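Local coordinates for 5,10-methylenetetrahydrofolate dehydrogenase (Bombyx mori, PDB 5ZF1), which probably oxidises 5,10-methylenetetrahydrofolate with NADP+ as the hydride acceptor, a step of folate-dependent one-carbon metabolism, at residues A2-G7 / I270-G275; C37-D42 / L95-V100; N212-I217 / M230-A235. All coordinates share one frame; numbering follows the deposited sequence.

Contact 1. Residues A2-G7 / I270-G275; sequences ARILDG and ITPVPG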
# COMPACT_ATOMS: atom_id res chain seq x y z
N ALA B 2 -5.37 -29.17 15.54
CA ALA B 2 -5.57 -27.73 15.53
C ALA B 2 -7.05 -27.37 15.62
O ALA B 2 -7.92 -28.11 15.15
CB ALA B 2 -4.98 -27.13 14.25
N ARG B 3 -7.32 -26.21 16.23
CA ARG B 3 -8.66 -25.63 16.14
C ARG B 3 -9.03 -25.38 14.69
O ARG B 3 -8.18 -25.06 13.86
CB ARG B 3 -8.73 -24.30 16.89
CG ARG B 3 -8.16 -24.28 18.28
CD ARG B 3 -8.05 -22.84 18.73
NE ARG B 3 -9.27 -22.08 18.48
CZ ARG B 3 -9.33 -20.75 18.38
NH1 ARG B 3 -8.23 -20.03 18.51
NH2 ARG B 3 -10.49 -20.15 18.15
N ILE B 4 -10.31 -25.50 14.39
CA ILE B 4 -10.81 -25.33 13.03
C ILE B 4 -11.33 -23.90 12.88
O ILE B 4 -12.22 -23.47 13.61
CB ILE B 4 -11.90 -26.36 12.70
CG1 ILE B 4 -11.52 -27.74 13.26
CG2 ILE B 4 -12.10 -26.46 11.20
CD1 ILE B 4 -10.32 -28.37 12.60
N LEU B 5 -10.76 -23.16 11.92
CA LEU B 5 -11.23 -21.81 11.62
C LEU B 5 -12.23 -21.89 10.48
O LEU B 5 -11.94 -21.57 9.33
CB LEU B 5 -10.06 -20.89 11.29
CG LEU B 5 -8.86 -20.94 12.23
CD1 LEU B 5 -7.60 -20.41 11.55
CD2 LEU B 5 -9.18 -20.15 13.50
N ASP B 6 -13.45 -22.32 10.82
CA ASP B 6 -14.49 -22.58 9.82
C ASP B 6 -15.14 -21.27 9.39
O ASP B 6 -15.99 -20.72 10.10
CB ASP B 6 -15.54 -23.54 10.39
CG ASP B 6 -16.68 -23.81 9.41
OD1 ASP B 6 -16.48 -23.62 8.19
OD2 ASP B 6 -17.76 -24.20 9.88
N GLY B 7 -14.75 -20.78 8.21
CA GLY B 7 -15.29 -19.53 7.71
C GLY B 7 -16.77 -19.58 7.38
O GLY B 7 -17.45 -18.55 7.40
N ILE B 270 -6.35 -23.77 12.11
CA ILE B 270 -6.21 -23.99 10.68
C ILE B 270 -7.57 -23.86 9.99
O ILE B 270 -8.61 -24.22 10.55
CB ILE B 270 -5.58 -25.37 10.40
CG1 ILE B 270 -5.17 -25.51 8.93
CG2 ILE B 270 -6.54 -26.50 10.81
CD1 ILE B 270 -4.42 -26.83 8.64
N THR B 271 -7.55 -23.35 8.77
CA THR B 271 -8.74 -23.44 7.94
C THR B 271 -9.02 -24.90 7.58
O THR B 271 -8.09 -25.66 7.30
CB THR B 271 -8.57 -22.62 6.66
OG1 THR B 271 -7.22 -22.73 6.20
CG2 THR B 271 -8.89 -21.16 6.96
N PRO B 272 -10.28 -25.32 7.60
CA PRO B 272 -10.65 -26.66 7.12
C PRO B 272 -10.64 -26.71 5.60
O PRO B 272 -10.29 -25.74 4.93
CB PRO B 272 -12.06 -26.84 7.67
CG PRO B 272 -12.63 -25.44 7.63
CD PRO B 272 -11.46 -24.54 8.01
N VAL B 273 -11.03 -27.86 5.06
CA VAL B 273 -11.11 -28.04 3.61
C VAL B 273 -12.54 -28.45 3.26
O VAL B 273 -12.95 -29.58 3.56
CB VAL B 273 -10.10 -29.09 3.12
CG1 VAL B 273 -10.07 -29.12 1.60
CG2 VAL B 273 -8.72 -28.79 3.67
N PRO B 274 -13.35 -27.57 2.64
CA PRO B 274 -13.00 -26.21 2.21
C PRO B 274 -12.95 -25.25 3.38
O PRO B 274 -13.51 -25.55 4.44
CB PRO B 274 -14.13 -25.85 1.25
CG PRO B 274 -15.30 -26.58 1.80
CD PRO B 274 -14.76 -27.88 2.37
N GLY B 275 -12.29 -24.10 3.19
CA GLY B 275 -12.06 -23.19 4.30
C GLY B 275 -13.23 -22.29 4.64
O GLY B 275 -13.26 -21.74 5.75
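Ile270 is gripped through both its backbone polar atoms by the chain around Ile4. Its N donates to Arg3 O at 2.8 Å, nearly along the C=O axis, and its O receives Leu5 N in an almost straight bond (177°), although that donor stands well above the carbonyl plane. The two bonds bracket Ile4, the parallel pattern that pairs Ile4 with Ile270.

Side chains fill in around this pairing. The Ile4 side chain lies aslant the Pro272 ring: chi1 of -41° places CG1 beside the backbone N and CG2 anti to it, and CG2 meets Pro272 CB at 3.6 Å. Ala2 CB touches Ile270 CG2 at 3.8 Å, while Leu5 CD1 lies against the backbone of Ile270. Ile4 and Ile270 share a face of the sheet, on which Tyr260 of helix 260-263 packs; Leu5 packs separately, on Ile238 and Phe152.

Farther along, Gly7 N donates to Gly275 O at 3.0 Å, where a side chain on Gly7 would press on that oxygen. Asp6, the N-cap of helix 7-26, turns its carboxylate to Lys8 N. The N-terminal segment thus supplies strand 3-4, an edge of this chain's parallel, Rossmann-type sheet in the NAD(P)-binding domain.

Contact 2. Residues C37-D42 / L95-V100; sequences CIIVGD and LVQLPV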
# COMPACT_ATOMS: atom_id res chain seq x y z
N CYS B 37 -24.98 -5.68 -9.06
CA CYS B 37 -23.87 -6.52 -9.49
C CYS B 37 -23.93 -6.66 -11.01
O CYS B 37 -24.90 -7.21 -11.54
CB CYS B 37 -23.93 -7.90 -8.83
SG CYS B 37 -23.90 -7.87 -7.02
N ILE B 38 -22.89 -6.18 -11.69
CA ILE B 38 -22.82 -6.26 -13.15
C ILE B 38 -22.11 -7.55 -13.52
O ILE B 38 -21.01 -7.83 -13.03
CB ILE B 38 -22.10 -5.03 -13.74
CG1 ILE B 38 -22.92 -3.77 -13.48
CG2 ILE B 38 -21.87 -5.22 -15.23
CD1 ILE B 38 -22.21 -2.50 -13.93
N ILE B 39 -22.75 -8.33 -14.39
CA ILE B 39 -22.27 -9.62 -14.87
C ILE B 39 -22.09 -9.50 -16.37
O ILE B 39 -23.05 -9.22 -17.10
CB ILE B 39 -23.26 -10.76 -14.55
CG1 ILE B 39 -23.05 -11.32 -13.16
CG2 ILE B 39 -23.07 -11.90 -15.52
CD1 ILE B 39 -21.80 -12.16 -13.07
N VAL B 40 -20.87 -9.71 -16.85
CA VAL B 40 -20.56 -9.64 -18.27
C VAL B 40 -20.24 -11.05 -18.74
O VAL B 40 -19.20 -11.62 -18.39
CB VAL B 40 -19.41 -8.67 -18.57
CG1 VAL B 40 -18.94 -8.84 -20.01
CG2 VAL B 40 -19.85 -7.24 -18.31
N GLY B 41 -21.14 -11.63 -19.53
CA GLY B 41 -20.93 -12.95 -20.08
C GLY B 41 -21.77 -14.00 -19.38
O GLY B 41 -22.62 -13.72 -18.53
N ASP B 42 -21.50 -15.25 -19.75
CA ASP B 42 -22.26 -16.40 -19.27
C ASP B 42 -21.36 -17.46 -18.65
O ASP B 42 -21.67 -18.65 -18.70
CB ASP B 42 -23.11 -17.01 -20.39
CG ASP B 42 -24.57 -16.63 -20.28
OD1 ASP B 42 -25.13 -16.69 -19.16
OD2 ASP B 42 -25.17 -16.28 -21.32
N LEU B 95 -20.89 -3.40 -7.84
CA LEU B 95 -19.87 -4.43 -8.02
C LEU B 95 -19.82 -4.83 -9.48
O LEU B 95 -20.86 -4.92 -10.14
CB LEU B 95 -20.18 -5.68 -7.20
CG LEU B 95 -19.99 -5.79 -5.69
CD1 LEU B 95 -20.29 -7.22 -5.26
CD2 LEU B 95 -18.57 -5.39 -5.27
N VAL B 96 -18.62 -5.09 -9.98
CA VAL B 96 -18.44 -5.73 -11.28
C VAL B 96 -17.82 -7.10 -11.03
O VAL B 96 -16.75 -7.20 -10.42
CB VAL B 96 -17.57 -4.88 -12.22
CG1 VAL B 96 -17.40 -5.57 -13.57
CG2 VAL B 96 -18.21 -3.51 -12.41
N GLN B 97 -18.52 -8.15 -11.46
CA GLN B 97 -17.99 -9.50 -11.29
C GLN B 97 -16.70 -9.66 -12.08
O GLN B 97 -16.63 -9.31 -13.27
CB GLN B 97 -19.03 -10.54 -11.74
CG GLN B 97 -18.59 -11.99 -11.59
CD GLN B 97 -18.37 -12.37 -10.14
OE1 GLN B 97 -19.21 -12.12 -9.28
NE2 GLN B 97 -17.23 -13.00 -9.86
N LEU B 98 -15.68 -10.23 -11.44
CA LEU B 98 -14.30 -10.06 -11.89
C LEU B 98 -13.74 -11.19 -12.76
O LEU B 98 -12.59 -11.60 -12.57
CB LEU B 98 -13.38 -9.86 -10.69
CG LEU B 98 -12.17 -9.01 -11.05
CD1 LEU B 98 -12.65 -7.78 -11.81
CD2 LEU B 98 -11.37 -8.64 -9.82
N PRO B 99 -14.52 -11.75 -13.68
CA PRO B 99 -13.91 -12.18 -14.94
C PRO B 99 -14.50 -11.39 -16.11
O PRO B 99 -15.54 -11.76 -16.66
CB PRO B 99 -14.26 -13.68 -15.02
CG PRO B 99 -15.18 -13.94 -13.83
CD PRO B 99 -15.65 -12.62 -13.34
N VAL B 100 -13.84 -10.29 -16.46
CA VAL B 100 -14.29 -9.40 -17.53
C VAL B 100 -13.43 -9.68 -18.76
O VAL B 100 -12.23 -9.97 -18.62
CB VAL B 100 -14.22 -7.94 -17.07
CG1 VAL B 100 -14.06 -6.99 -18.23
CG2 VAL B 100 -15.46 -7.58 -16.26
O HOH W 1 -18.56 -10.43 -15.62
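Parallel pairing of strands 34-40 and 93-96 builds one side of the three-stranded sheet in the catalytic domain, and the connection between them runs through helices and the far edge strand 63-69. Cys37 faces Leu95 and Ile38 faces Val96. Ile38 carries both direct hydrogen bonds: its N donates to Leu95 O at 2.8 Å, and its O receives Gln97 N at 3.0 Å, each nearly straight.

The register sets Cys37 and Leu95 side by side on one face; the sulfur is modelled in two conformers, so its touch on Leu95 is tentative. The other face holds the branched side chains of Ile38 and Val96, a shape suited to extended backbone, with Ile82 of helix 75-87 packed on both.

Beyond Gln97 the second chain curves away, and a water enters: it accepts from Val40 N at 2.7 Å and can donate to Gln97 O, 3.2 Å away, one of several acceptors around it. Gln97 CG is anti to the backbone N (chi1 -179°) and the chain then bends at chi2, so that Lys53 NZ holds OE1. The aliphatic part meanwhile rests on Ile39, which lies alongside, pointing the same way, with CD1 3.5 Å from Gln97 CB.

Contact 3. Residues N212-I217 / M230-A235; sequences NADIII and MVKPGA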
# COMPACT_ATOMS: atom_id res chain seq x y z
N ASN B 212 9.42 -19.79 11.33
CA ASN B 212 9.48 -18.82 12.41
C ASN B 212 8.19 -18.01 12.54
O ASN B 212 8.15 -17.07 13.33
CB ASN B 212 10.67 -17.89 12.19
CG ASN B 212 11.99 -18.63 12.28
OD1 ASN B 212 12.71 -18.76 11.29
ND2 ASN B 212 12.29 -19.16 13.46
N ALA B 213 7.15 -18.36 11.79
CA ALA B 213 5.94 -17.56 11.73
C ALA B 213 4.93 -18.03 12.77
O ALA B 213 4.69 -19.22 12.93
CB ALA B 213 5.30 -17.63 10.34
N ASP B 214 4.30 -17.07 13.44
CA ASP B 214 3.13 -17.38 14.24
C ASP B 214 1.86 -17.50 13.42
O ASP B 214 0.91 -18.17 13.84
CB ASP B 214 2.96 -16.28 15.29
CG ASP B 214 4.20 -16.11 16.11
OD1 ASP B 214 4.61 -17.12 16.74
OD2 ASP B 214 4.78 -15.00 16.11
N ILE B 215 1.81 -16.86 12.25
CA ILE B 215 0.64 -16.87 11.38
C ILE B 215 1.17 -17.01 9.96
O ILE B 215 2.10 -16.29 9.60
CB ILE B 215 -0.18 -15.57 11.49
CG1 ILE B 215 -0.72 -15.38 12.92
CG2 ILE B 215 -1.35 -15.57 10.52
CD1 ILE B 215 -1.18 -13.94 13.19
N ILE B 216 0.59 -17.93 9.19
CA ILE B 216 0.85 -18.04 7.75
C ILE B 216 -0.47 -17.89 7.02
O ILE B 216 -1.45 -18.58 7.34
CB ILE B 216 1.52 -19.37 7.37
CG1 ILE B 216 2.81 -19.58 8.16
CG2 ILE B 216 1.81 -19.43 5.81
CD1 ILE B 216 3.40 -21.01 7.91
N ILE B 217 -0.51 -16.99 6.04
CA ILE B 217 -1.67 -16.78 5.19
C ILE B 217 -1.23 -17.05 3.77
O ILE B 217 -0.34 -16.38 3.26
CB ILE B 217 -2.21 -15.35 5.33
CG1 ILE B 217 -2.79 -15.15 6.73
CG2 ILE B 217 -3.27 -15.08 4.26
CD1 ILE B 217 -2.88 -13.71 7.17
N MET B 230 7.23 -27.01 7.80
CA MET B 230 7.29 -25.56 7.64
C MET B 230 6.56 -24.82 8.74
O MET B 230 6.58 -23.59 8.74
CB MET B 230 6.71 -25.16 6.27
CG MET B 230 7.55 -25.66 5.09
SD MET B 230 6.71 -25.58 3.50
CE MET B 230 6.29 -23.83 3.40
N VAL B 231 5.92 -25.53 9.66
CA VAL B 231 4.95 -24.91 10.56
C VAL B 231 5.53 -24.89 11.97
O VAL B 231 6.03 -25.91 12.47
CB VAL B 231 3.60 -25.63 10.51
CG1 VAL B 231 2.61 -25.03 11.52
CG2 VAL B 231 3.05 -25.55 9.10
N LYS B 232 5.50 -23.73 12.58
CA LYS B 232 5.85 -23.60 13.98
C LYS B 232 4.74 -24.24 14.81
O LYS B 232 3.56 -23.97 14.57
CB LYS B 232 5.99 -22.11 14.32
CG LYS B 232 6.51 -21.80 15.70
CD LYS B 232 6.54 -20.28 15.91
CE LYS B 232 6.77 -19.89 17.35
NZ LYS B 232 7.15 -18.45 17.43
N PRO B 233 5.07 -25.07 15.80
CA PRO B 233 4.01 -25.65 16.63
C PRO B 233 3.14 -24.55 17.23
O PRO B 233 3.63 -23.56 17.76
CB PRO B 233 4.79 -26.42 17.71
CG PRO B 233 6.10 -26.72 17.07
CD PRO B 233 6.41 -25.53 16.21
N GLY B 234 1.82 -24.73 17.11
CA GLY B 234 0.86 -23.76 17.60
C GLY B 234 0.57 -22.60 16.67
O GLY B 234 -0.20 -21.72 17.06
N ALA B 235 1.15 -22.57 15.47
CA ALA B 235 0.91 -21.46 14.56
C ALA B 235 -0.49 -21.52 13.93
O ALA B 235 -1.15 -22.56 13.91
CB ALA B 235 1.98 -21.44 13.47
O HOH W 2 7.37 -15.49 16.21
O HOH W 3 4.56 -21.44 11.28
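The chain leaving helix 203-211 at Asn212 runs past Lys232-Ala235, a type II beta turn closed by Ala235 N donating to Lys232 O at 2.9 Å, and Asp214 draws level with Ala235 where the two chains come together. This is the entrance to neighbouring parallel strands 215-218 and 236-239 of the Rossmann-type NAD(P)-binding domain. The turn calls for glycine at Gly234, whose backbone (phi 83°) would jam a CB against the preceding carbonyl oxygen.

Lys232 spans the gap. With CG anti to the backbone N (chi1 -173°) and every later torsion extended, it lies side by side with Asp214, its CB 3.5 Å from Ala213 O. The long aliphatic stem can thus lean on the backbone while the ammonium reaches the carboxylate, forming a salt bridge of 2.9 Å between NZ and OD1. The nitrogen approaches on the syn side, 24° out of the carboxylate plane, and the acid probably stabilises the lysine's positive charge. Asp214 OD2 takes the backbone NH of Asn160, at the start of strand 160-164, so the acid ties the turn to a third strand; this second grip would fix the carboxylate's rotation. A sulfate, probably from the crystallisation liquor, is modelled unusually close to NZ, so the details of that pairing are doubtful.

The small Ala235 suits its tight place, with CB 3.5 Å from both Ala213 O and Asp214 O. Ile216 CD1 lies 4.2 Å from Met230 O, and both side chains pack on Cys210 of helix 203-211, closing this part of the junction with largely apolar groups. A water bridges the two backbones: it donates to Ala213 O and accepts from Lys232 N, each at 2.8 Å.

In the fold
Contacts 1 and 3 belong to the six-stranded parallel sheet of the NAD(P)-binding domain; their centres are 15 Å apart and their nearest atoms about 6 Å, with strand 236-239 between strands 269-270 and 215-218. Contact 2 belongs to the separate three-stranded sheet of the catalytic domain, its centre 29 Å from that of contact 1 and 37 Å from that of contact 3. Contact 1 ties the start of the chain, which leads into helix 7-26, to the NAD(P)-binding sheet, and so links the two domains in space. In this family folate and cofactor bind in the cleft between the domains; contact 2, with Gln97 and its partner Lys53, probably belongs to the catalytic-domain side.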